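Local coordinates for protein GH26A (Muricauda sp. MAR_2010_75, PDB 6Q75) that is a family 26 glycoside hydrolase that probably cleaves beta-linked polysaccharides, at residues Gly49-Asn54 and Trp295-Ser300; Thr106-Val111 and Leu171-His176; Ile215-Ala220 and Ile246-Val251. All blocks are in the same frame, centred on the assembly; numbering follows the deposited sequence.

Interaction 1: Gly49-Asn54 and Trp295-Ser300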
loop_
_atom_site.group_PDB
_atom_site.type_symbol
_atom_site.label_atom_id
_atom_site.label_comp_id
_atom_site.label_asym_id
_atom_site.label_seq_id
_atom_site.Cartn_x
_atom_site.Cartn_y
_atom_site.Cartn_z
ATOM N N GLY A 49 4.345 2.369 -11.276
ATOM C CA GLY A 49 3.998 1.154 -10.568
ATOM C C GLY A 49 2.701 0.562 -11.079
ATOM O O GLY A 49 1.873 1.246 -11.693
ATOM N N GLN A 50 2.528 -0.729 -10.796
ATOM C CA GLN A 50 1.376 -1.470 -11.306
ATOM C C GLN A 50 1.029 -2.594 -10.337
ATOM O O GLN A 50 1.915 -3.350 -9.936
ATOM C CB GLN A 50 1.675 -2.038 -12.695
ATOM C CG GLN A 50 0.542 -2.905 -13.253
ATOM C CD GLN A 50 -0.677 -2.090 -13.677
ATOM O OE1 GLN A 50 -0.559 -1.087 -14.372
ATOM N NE2 GLN A 50 -1.872 -2.543 -13.264
ATOM N N HIS A 51 -0.256 -2.721 -10.025
ATOM C CA HIS A 51 -0.805 -3.745 -9.143
ATOM C C HIS A 51 -1.435 -4.858 -9.967
ATOM O O HIS A 51 -1.969 -4.611 -11.052
ATOM C CB HIS A 51 -1.847 -3.111 -8.228
ATOM C CG HIS A 51 -2.556 -4.079 -7.336
ATOM N ND1 HIS A 51 -2.057 -4.417 -6.103
ATOM C CD2 HIS A 51 -3.742 -4.729 -7.455
ATOM C CE1 HIS A 51 -2.893 -5.248 -5.497
ATOM N NE2 HIS A 51 -3.917 -5.467 -6.297
ATOM N N SER A 52 -1.337 -6.095 -9.463
ATOM C CA SER A 52 -2.016 -7.249 -10.050
ATOM C C SER A 52 -2.697 -8.039 -8.942
ATOM O O SER A 52 -2.216 -8.073 -7.807
ATOM C CB SER A 52 -1.029 -8.171 -10.818
ATOM O OG SER A 52 -0.311 -7.480 -11.834
ATOM N N TYR A 53 -3.825 -8.673 -9.261
ATOM C CA TYR A 53 -4.442 -9.575 -8.295
ATOM C C TYR A 53 -3.539 -10.771 -8.028
ATOM O O TYR A 53 -2.820 -11.245 -8.917
ATOM C CB TYR A 53 -5.790 -10.068 -8.814
ATOM C CG TYR A 53 -6.717 -8.958 -9.245
ATOM C CD1 TYR A 53 -7.258 -8.078 -8.309
ATOM C CD2 TYR A 53 -7.083 -8.805 -10.585
ATOM C CE1 TYR A 53 -8.129 -7.064 -8.706
ATOM C CE2 TYR A 53 -7.960 -7.822 -10.978
ATOM C CZ TYR A 53 -8.475 -6.948 -10.034
ATOM O OH TYR A 53 -9.333 -5.929 -10.419
ATOM N N ASN A 54 -3.592 -11.284 -6.789
ATOM C CA ASN A 54 -2.622 -12.316 -6.438
ATOM C C ASN A 54 -2.878 -13.651 -7.135
ATOM O O ASN A 54 -1.993 -14.512 -7.099
ATOM C CB ASN A 54 -2.542 -12.526 -4.917
ATOM C CG ASN A 54 -3.806 -13.177 -4.311
ATOM O OD1 ASN A 54 -4.335 -14.189 -4.793
ATOM N ND2 ASN A 54 -4.264 -12.597 -3.221
ATOM N N TRP A 295 5.621 7.682 -6.059
ATOM C CA TRP A 295 5.278 6.638 -7.011
ATOM C C TRP A 295 3.783 6.715 -7.252
ATOM O O TRP A 295 3.051 7.406 -6.538
ATOM C CB TRP A 295 5.719 5.218 -6.553
ATOM C CG TRP A 295 4.898 4.576 -5.467
ATOM C CD1 TRP A 295 3.689 3.909 -5.604
ATOM C CD2 TRP A 295 5.250 4.490 -4.074
ATOM N NE1 TRP A 295 3.278 3.433 -4.360
ATOM C CE2 TRP A 295 4.212 3.789 -3.416
ATOM C CE3 TRP A 295 6.336 4.953 -3.320
ATOM C CZ2 TRP A 295 4.234 3.528 -2.027
ATOM C CZ3 TRP A 295 6.345 4.713 -1.927
ATOM C CH2 TRP A 295 5.303 3.993 -1.310
ATOM N N PHE A 296 3.345 6.049 -8.314
ATOM C CA PHE A 296 1.936 5.767 -8.523
ATOM C C PHE A 296 1.815 4.274 -8.757
ATOM O O PHE A 296 2.768 3.647 -9.218
ATOM C CB PHE A 296 1.363 6.568 -9.717
ATOM C CG PHE A 296 1.982 6.229 -11.043
ATOM C CD1 PHE A 296 1.626 5.069 -11.739
ATOM C CD2 PHE A 296 2.862 7.115 -11.652
ATOM C CE1 PHE A 296 2.174 4.785 -13.002
ATOM C CE2 PHE A 296 3.420 6.831 -12.901
ATOM C CZ PHE A 296 3.069 5.670 -13.582
ATOM N N MET A 297 0.640 3.701 -8.445
ATOM C CA MET A 297 0.406 2.282 -8.700
ATOM C C MET A 297 -0.965 2.123 -9.342
ATOM O O MET A 297 -1.983 2.299 -8.670
ATOM C CB MET A 297 0.488 1.456 -7.400
ATOM C CG MET A 297 0.480 -0.025 -7.724
ATOM S SD MET A 297 0.342 -1.129 -6.303
ATOM C CE MET A 297 -1.280 -0.680 -5.673
ATOM N N VAL A 298 -0.995 1.807 -10.640
ATOM C CA VAL A 298 -2.266 1.610 -11.327
ATOM C C VAL A 298 -2.921 0.314 -10.873
ATOM O O VAL A 298 -2.248 -0.707 -10.651
ATOM C CB VAL A 298 -2.055 1.631 -12.848
ATOM C CG1 VAL A 298 -3.364 1.367 -13.566
ATOM C CG2 VAL A 298 -1.516 2.964 -13.245
ATOM N N TRP A 299 -4.238 0.354 -10.703
ATOM C CA TRP A 299 -4.979 -0.787 -10.167
ATOM C C TRP A 299 -5.297 -1.771 -11.284
ATOM O O TRP A 299 -6.222 -1.553 -12.057
ATOM C CB TRP A 299 -6.264 -0.319 -9.500
ATOM C CG TRP A 299 -6.932 -1.465 -8.770
ATOM C CD1 TRP A 299 -7.981 -2.217 -9.204
ATOM C CD2 TRP A 299 -6.524 -2.026 -7.514
ATOM N NE1 TRP A 299 -8.292 -3.181 -8.265
ATOM C CE2 TRP A 299 -7.404 -3.088 -7.224
ATOM C CE3 TRP A 299 -5.520 -1.707 -6.587
ATOM C CZ2 TRP A 299 -7.297 -3.856 -6.048
ATOM C CZ3 TRP A 299 -5.421 -2.462 -5.431
ATOM C CH2 TRP A 299 -6.304 -3.526 -5.172
ATOM N N SER A 300 -4.561 -2.879 -11.347
ATOM C CA SER A 300 -4.873 -3.954 -12.296
ATOM C C SER A 300 -5.313 -3.488 -13.676
ATOM O O SER A 300 -4.546 -2.812 -14.361
ATOM C CB SER A 300 -5.919 -4.874 -11.687
ATOM O OG SER A 300 -5.332 -5.465 -10.506
HETATM O O HOH W 1 -10.823 -4.752 -8.672
#

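Interaction 2: Thr106-Val111 and Leu171-His176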
loop_
_atom_site.group_PDB
_atom_site.type_symbol
_atom_site.label_atom_id
_atom_site.label_comp_id
_atom_site.label_asym_id
_atom_site.label_seq_id
_atom_site.Cartn_x
_atom_site.Cartn_y
_atom_site.Cartn_z
ATOM N N THR A 106 5.783 -3.762 -3.531
ATOM C CA THR A 106 4.802 -3.276 -2.567
ATOM C C THR A 106 3.716 -4.331 -2.356
ATOM O O THR A 106 3.321 -5.030 -3.291
ATOM C CB THR A 106 4.174 -1.910 -2.992
ATOM O OG1 THR A 106 3.295 -1.461 -1.951
ATOM C CG2 THR A 106 3.411 -1.983 -4.333
ATOM N N LEU A 107 3.282 -4.487 -1.103
ATOM C CA LEU A 107 2.263 -5.476 -0.754
ATOM C C LEU A 107 1.209 -4.836 0.140
ATOM O O LEU A 107 1.528 -4.010 1.004
ATOM C CB LEU A 107 2.893 -6.695 -0.036
ATOM C CG LEU A 107 3.880 -7.454 -0.938
ATOM C CD1 LEU A 107 4.640 -8.515 -0.117
ATOM C CD2 LEU A 107 3.155 -8.098 -2.130
ATOM N N MET A 108 -0.052 -5.192 -0.109
ATOM C CA MET A 108 -1.193 -4.778 0.696
ATOM C C MET A 108 -1.913 -6.026 1.215
ATOM O O MET A 108 -1.471 -7.164 0.996
ATOM C CB MET A 108 -2.144 -3.892 -0.118
ATOM C CG MET A 108 -2.763 -4.635 -1.300
ATOM S SD MET A 108 -3.656 -3.546 -2.431
ATOM C CE MET A 108 -4.861 -2.812 -1.315
ATOM N N TRP A 109 -3.055 -5.810 1.868
ATOM C CA TRP A 109 -3.694 -6.908 2.589
ATOM C C TRP A 109 -5.170 -6.632 2.827
ATOM O O TRP A 109 -5.560 -6.240 3.934
ATOM C CB TRP A 109 -2.969 -7.151 3.913
ATOM C CG TRP A 109 -3.458 -8.353 4.716
ATOM C CD1 TRP A 109 -4.023 -9.505 4.229
ATOM C CD2 TRP A 109 -3.467 -8.475 6.146
ATOM N NE1 TRP A 109 -4.336 -10.365 5.285
ATOM C CE2 TRP A 109 -4.025 -9.738 6.462
ATOM C CE3 TRP A 109 -3.038 -7.643 7.188
ATOM C CZ2 TRP A 109 -4.161 -10.202 7.797
ATOM C CZ3 TRP A 109 -3.192 -8.095 8.507
ATOM C CH2 TRP A 109 -3.756 -9.357 8.791
ATOM N N HIS A 110 -6.006 -6.799 1.807
ATOM C CA HIS A 110 -7.428 -6.940 2.103
ATOM C C HIS A 110 -7.613 -8.171 2.991
ATOM O O HIS A 110 -7.005 -9.225 2.768
ATOM C CB HIS A 110 -8.259 -7.105 0.845
ATOM C CG HIS A 110 -8.394 -5.856 0.033
ATOM N ND1 HIS A 110 -7.691 -5.653 -1.135
ATOM C CD2 HIS A 110 -9.172 -4.757 0.205
ATOM C CE1 HIS A 110 -8.037 -4.485 -1.656
ATOM N NE2 HIS A 110 -8.940 -3.925 -0.867
ATOM N N VAL A 111 -8.453 -8.022 4.004
ATOM C CA VAL A 111 -8.684 -9.076 4.980
ATOM C C VAL A 111 -10.086 -8.913 5.553
ATOM O O VAL A 111 -10.592 -7.795 5.704
ATOM C CB VAL A 111 -7.577 -9.018 6.052
ATOM C CG1 VAL A 111 -7.658 -7.713 6.845
ATOM C CG2 VAL A 111 -7.650 -10.262 6.960
ATOM N N LEU A 171 7.382 -2.258 0.522
ATOM C CA LEU A 171 6.496 -1.136 0.802
ATOM C C LEU A 171 5.172 -1.710 1.297
ATOM O O LEU A 171 4.330 -2.145 0.501
ATOM C CB LEU A 171 6.293 -0.283 -0.459
ATOM C CG LEU A 171 7.590 0.354 -0.965
ATOM C CD1 LEU A 171 7.368 0.939 -2.380
ATOM C CD2 LEU A 171 8.089 1.463 -0.022
ATOM N N TRP A 172 4.985 -1.744 2.625
ATOM C CA TRP A 172 3.890 -2.467 3.263
ATOM C C TRP A 172 2.739 -1.503 3.545
ATOM O O TRP A 172 2.940 -0.497 4.228
ATOM C CB TRP A 172 4.436 -3.097 4.554
ATOM C CG TRP A 172 3.473 -3.713 5.482
ATOM C CD1 TRP A 172 3.300 -3.403 6.806
ATOM C CD2 TRP A 172 2.573 -4.793 5.201
ATOM N NE1 TRP A 172 2.324 -4.206 7.361
ATOM C CE2 TRP A 172 1.874 -5.078 6.404
ATOM C CE3 TRP A 172 2.287 -5.545 4.050
ATOM C CZ2 TRP A 172 0.901 -6.073 6.494
ATOM C CZ3 TRP A 172 1.298 -6.525 4.130
ATOM C CH2 TRP A 172 0.636 -6.798 5.365
ATOM N N ARG A 173 1.538 -1.770 2.972
ATOM C CA ARG A 173 0.404 -0.844 3.047
ATOM C C ARG A 173 -0.808 -1.560 3.646
ATOM O O ARG A 173 -1.730 -1.964 2.932
ATOM C CB ARG A 173 0.082 -0.228 1.669
ATOM C CG ARG A 173 1.292 -0.113 0.719
ATOM C CD ARG A 173 0.954 0.792 -0.477
ATOM N NE ARG A 173 -0.371 0.477 -1.036
ATOM C CZ ARG A 173 -0.610 -0.562 -1.835
ATOM N NH1 ARG A 173 -1.844 -0.778 -2.279
ATOM N NH2 ARG A 173 0.372 -1.404 -2.172
ATOM N N PRO A 174 -0.809 -1.795 4.962
ATOM C CA PRO A 174 -1.946 -2.463 5.603
ATOM C C PRO A 174 -3.124 -1.531 5.902
ATOM O O PRO A 174 -2.967 -0.331 6.143
ATOM C CB PRO A 174 -1.323 -2.990 6.908
ATOM C CG PRO A 174 -0.327 -1.858 7.282
ATOM C CD PRO A 174 0.212 -1.337 5.909
ATOM N N TYR A 175 -4.317 -2.124 5.943
ATOM C CA TYR A 175 -5.540 -1.448 6.397
ATOM C C TYR A 175 -5.725 -0.115 5.663
ATOM O O TYR A 175 -5.933 0.939 6.268
ATOM C CB TYR A 175 -5.533 -1.234 7.897
ATOM C CG TYR A 175 -5.492 -2.524 8.699
ATOM C CD1 TYR A 175 -6.435 -3.542 8.488
ATOM C CD2 TYR A 175 -4.524 -2.722 9.672
ATOM C CE1 TYR A 175 -6.399 -4.735 9.232
ATOM C CE2 TYR A 175 -4.496 -3.910 10.435
ATOM C CZ TYR A 175 -5.427 -4.903 10.195
ATOM O OH TYR A 175 -5.387 -6.078 10.937
ATOM N N HIS A 176 -5.612 -0.187 4.350
ATOM C CA HIS A 176 -5.618 0.983 3.486
ATOM C C HIS A 176 -7.023 1.592 3.385
ATOM O O HIS A 176 -8.034 0.971 3.729
ATOM C CB HIS A 176 -5.122 0.595 2.092
ATOM C CG HIS A 176 -5.985 -0.448 1.458
ATOM N ND1 HIS A 176 -6.109 -1.715 1.978
ATOM C CD2 HIS A 176 -6.828 -0.388 0.404
ATOM C CE1 HIS A 176 -6.966 -2.409 1.247
ATOM N NE2 HIS A 176 -7.409 -1.625 0.276
HETATM O O HOH W 2 -3.970 -3.400 2.905
HETATM O O HOH W 3 -4.533 -4.945 6.016
#

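Interaction 3: Ile215-Ala220 and Ile246-Val251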
loop_
_atom_site.group_PDB
_atom_site.type_symbol
_atom_site.label_atom_id
_atom_site.label_comp_id
_atom_site.label_asym_id
_atom_site.label_seq_id
_atom_site.Cartn_x
_atom_site.Cartn_y
_atom_site.Cartn_z
ATOM N N ILE A 215 8.785 -1.197 5.120
ATOM C CA ILE A 215 8.600 0.247 5.088
ATOM C C ILE A 215 7.115 0.491 5.293
ATOM O O ILE A 215 6.290 -0.003 4.512
ATOM C CB ILE A 215 9.089 0.841 3.753
ATOM C CG1 ILE A 215 10.625 0.784 3.692
ATOM C CG2 ILE A 215 8.616 2.285 3.580
ATOM C CD1 ILE A 215 11.169 0.962 2.292
ATOM N N TRP A 216 6.753 1.245 6.327
ATOM C CA TRP A 216 5.350 1.324 6.718
ATOM C C TRP A 216 4.655 2.432 5.947
ATOM O O TRP A 216 4.913 3.619 6.177
ATOM C CB TRP A 216 5.200 1.522 8.223
ATOM C CG TRP A 216 5.493 0.226 8.942
ATOM C CD1 TRP A 216 6.717 -0.350 9.147
ATOM C CD2 TRP A 216 4.522 -0.707 9.440
ATOM N NE1 TRP A 216 6.565 -1.559 9.795
ATOM C CE2 TRP A 216 5.228 -1.798 9.979
ATOM C CE3 TRP A 216 3.129 -0.703 9.519
ATOM C CZ2 TRP A 216 4.582 -2.887 10.560
ATOM C CZ3 TRP A 216 2.490 -1.780 10.100
ATOM C CH2 TRP A 216 3.226 -2.853 10.635
ATOM N N VAL A 217 3.740 2.042 5.063
ATOM C CA VAL A 217 3.051 2.999 4.202
ATOM C C VAL A 217 1.640 3.135 4.741
ATOM O O VAL A 217 0.849 2.182 4.680
ATOM C CB VAL A 217 3.029 2.567 2.734
ATOM C CG1 VAL A 217 2.341 3.687 1.873
ATOM C CG2 VAL A 217 4.453 2.281 2.228
ATOM N N TRP A 218 1.322 4.329 5.245
ATOM C CA TRP A 218 -0.015 4.666 5.712
ATOM C C TRP A 218 -0.771 5.197 4.504
ATOM O O TRP A 218 -0.452 6.276 4.015
ATOM C CB TRP A 218 0.086 5.705 6.828
ATOM C CG TRP A 218 -1.223 6.187 7.427
ATOM C CD1 TRP A 218 -1.905 5.645 8.499
ATOM C CD2 TRP A 218 -1.950 7.349 7.038
ATOM N NE1 TRP A 218 -3.021 6.401 8.781
ATOM C CE2 TRP A 218 -3.075 7.449 7.894
ATOM C CE3 TRP A 218 -1.770 8.317 6.035
ATOM C CZ2 TRP A 218 -4.011 8.469 7.774
ATOM C CZ3 TRP A 218 -2.712 9.333 5.923
ATOM C CH2 TRP A 218 -3.807 9.405 6.786
ATOM N N ASN A 219 -1.747 4.420 4.002
ATOM C CA ASN A 219 -2.342 4.632 2.675
ATOM C C ASN A 219 -3.827 4.944 2.873
ATOM O O ASN A 219 -4.628 4.031 3.099
ATOM C CB ASN A 219 -2.146 3.378 1.808
ATOM C CG ASN A 219 -2.404 3.608 0.304
ATOM O OD1 ASN A 219 -1.885 2.859 -0.524
ATOM N ND2 ASN A 219 -3.204 4.627 -0.047
ATOM N N ALA A 220 -4.195 6.217 2.754
ATOM C CA ALA A 220 -5.571 6.656 2.921
ATOM C C ALA A 220 -6.275 6.742 1.569
ATOM O O ALA A 220 -5.739 6.355 0.528
ATOM C CB ALA A 220 -5.600 8.003 3.648
ATOM N N ILE A 246 5.980 6.371 5.170
ATOM C CA ILE A 246 5.545 7.025 3.934
ATOM C C ILE A 246 4.041 7.206 4.028
ATOM O O ILE A 246 3.339 6.307 4.503
ATOM C CB ILE A 246 5.931 6.171 2.713
ATOM C CG1 ILE A 246 7.450 6.015 2.637
ATOM C CG2 ILE A 246 5.377 6.802 1.393
ATOM C CD1 ILE A 246 7.927 5.468 1.347
ATOM N N LEU A 247 3.523 8.350 3.551
ATOM C CA LEU A 247 2.078 8.559 3.481
ATOM C C LEU A 247 1.607 8.452 2.039
ATOM O O LEU A 247 2.308 8.847 1.111
ATOM C CB LEU A 247 1.647 9.915 4.077
ATOM C CG LEU A 247 1.845 10.115 5.590
ATOM C CD1 LEU A 247 3.299 10.307 5.971
ATOM C CD2 LEU A 247 0.968 11.272 6.131
ATOM N N ALA A 248 0.461 7.820 1.843
ATOM C CA ALA A 248 -0.007 7.591 0.493
ATOM C C ALA A 248 -1.506 7.803 0.451
ATOM O O ALA A 248 -2.195 7.774 1.474
ATOM C CB ALA A 248 0.322 6.176 0.004
ATOM N N THR A 249 -2.007 8.011 -0.754
ATOM C CA THR A 249 -3.447 8.120 -0.931
ATOM C C THR A 249 -3.839 7.494 -2.261
ATOM O O THR A 249 -3.009 7.314 -3.157
ATOM C CB THR A 249 -3.923 9.575 -0.831
ATOM O OG1 THR A 249 -5.347 9.586 -0.649
ATOM C CG2 THR A 249 -3.558 10.338 -2.069
ATOM N N ASP A 250 -5.118 7.136 -2.362
ATOM C CA ASP A 250 -5.693 6.485 -3.531
ATOM C C ASP A 250 -6.542 7.505 -4.268
ATOM O O ASP A 250 -7.414 8.138 -3.657
ATOM C CB ASP A 250 -6.547 5.265 -3.135
ATOM C CG ASP A 250 -5.701 4.141 -2.521
ATOM O OD1 ASP A 250 -4.461 4.251 -2.531
ATOM O OD2 ASP A 250 -6.259 3.152 -2.048
ATOM N N VAL A 251 -6.272 7.672 -5.564
ATOM C CA VAL A 251 -6.900 8.705 -6.389
ATOM C C VAL A 251 -7.439 8.035 -7.647
ATOM O O VAL A 251 -6.664 7.599 -8.511
ATOM C CB VAL A 251 -5.933 9.839 -6.760
ATOM C CG1 VAL A 251 -6.640 10.810 -7.749
ATOM C CG2 VAL A 251 -5.474 10.583 -5.502
#

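Interaction 1: Gly49-Asn54 and Trp295-Ser300
Gln50 and Val298 form a parallel bridge between strands 46-51 and 293-299 of the barrel, whose axes approach to 4.1 Å at an angle of 31°. Two fairly straight backbone bonds flank it: Val298 N to Gly49 O at 3.1 Å, and His51 N to Val298 O at 2.9 Å. Glycine suits position 49, because a CB there would run into Phe296 O. On the face of Gln50 and Val298, the Gln50 amide stays close to the strand ends, NE2 giving a straight bond to His51 O (3.0 Å) and a weak one to Ser300 O. On the other face, His51 and Trp299 both swing CG away from the backbone N (chi1 176° and -172°), and the imidazole forms an offset stack on the six-membered indole ring, with centroids 3.9 Å apart. Met297 SD lies at the edge of the imidazole, 3.5 Å from His51 CB. Ser300 OG sits over the centre of the Tyr53 ring, while one water, in the plane of both rings, joins Tyr53 OH to Trp299 NE1. Since Trp299 also touches bound Tris and glycerol, this aromatic cluster is consistent with a wall of a sugar-binding pocket.

Interaction 2: Thr106-Val111 and Leu171-His176
Arg173 reaches Thr106 with NH2, which gives OG1 a 2.9 Å hydrogen bond in the guanidinium plane. That hydroxyl, turned anti to its own amide nitrogen (chi1 -176°), donates to Leu171 O at 2.7 Å; Leu107 N meets the same carbonyl from the opposite face, and Arg173 N continues the parallel ladder to Leu107 O. Met108 CB lies over one guanidinium face, and its long, flexible chain carries CE on over one face of the His176 ring, 3.3 Å from its centroid in a CH-pi contact. His176 in turn directs its edge at the face of His110. Asp78 holds His110 through ND1, a water links His176 ND1 to Trp109 N and Arg173 O, and Asn219 fixes Arg173 NE. A leucine in place of Arg173 would probably leave Thr106 OG1 and Asn219 OD1 without their donor and deprive Met108 of its flat partner. His176 NE2 binds a Tris molecule, which may mark the substrate pocket. Inside the barrel, Thr106 and Arg173 face Met297 of strand 293-299; outside, Trp109 and Trp172 pack together (CB to CH2, 3.9 Å) beneath helix 144-165, with strands 74-78 and 214-221 flanking the pair.

Interaction 3: Ile215-Ala220 and Ile246-Val251
Val217 and Ile246 begin a run of four parallel bridges that ends with Ala220 and Thr249, joining two consecutive strands of the (beta/alpha)8 barrel expected of a family 26 glycoside hydrolase. The strand axes approach to 4.3 Å at 27°, a twist in keeping with a closed barrel. The middle of the contact is tight and regular. Trp218 lies at its heart, its N bonded to Ile246 O at 2.9 Å and its O receiving Ala248 N at 2.8 Å, while Ala220 N reaches Ala248 O. On the barrel interior the small methyl of Ala248 fits between Val217 CG1, 3.7 Å from its CB, and the amide carbon of Asn219. Toward the N-terminal ends of the strands, Ile215 CG2 meets Ile246 CD1 at 3.9 Å, and branched aliphatic chains suit this place because helix 30-40 packs against both residues. On the outer face the Trp218 ring has Leu247 CD2 beside it and packs against helices 194-208 and 258-268, its NE1 held by Phe237 O.

Towards the C-terminal ends the pairing slackens. Asp250 N makes a weak, bent bond to Ala220 O, and Thr249 turns its hydroxyl to Tyr234. Here side chains take over from the ladder, at the end of the barrel where this fold places its active site; a bound Tris lies about 5 Å from the side chain of Asp250, whose carboxylate also lies close to Glu177 and Glu277. An asparagine suits position 219 because its amide can accept at one end and donate at the other. With CG opposite the main-chain nitrogen (chi1 -165°) and OD1 engaged by Arg173, ND2 is left for the acid: Asn219 ND2 donates to Asp250 OD1 over 2.8 Å, coming from above the carboxylate, with amide and carboxylate planes 78° apart.

In the fold
All three contacts belong to one curled parallel sheet, the barrel. Interaction 1 pairs strand 46-51 with strand 293-299 and so closes the ring; along the chain, interactions 2 and 3 follow in series inside the loop it makes. Interactions 2 and 3 have centres about 9 Å apart and share a seam, since strands 170-173 and 214-221 are neighbours and Trp172 O probably accepts from Val217 N. Interaction 1 lies about 12 Å and 14 Å from their centres, yet meets both across the interior: Met297 CE packs on Arg173 NH1, and Trp295 CZ3 on Ile246 CD1. The barrel is thus filled from several sides, while Trp299, His176 and Asp250 gather near bound Tris at the probable substrate pocket.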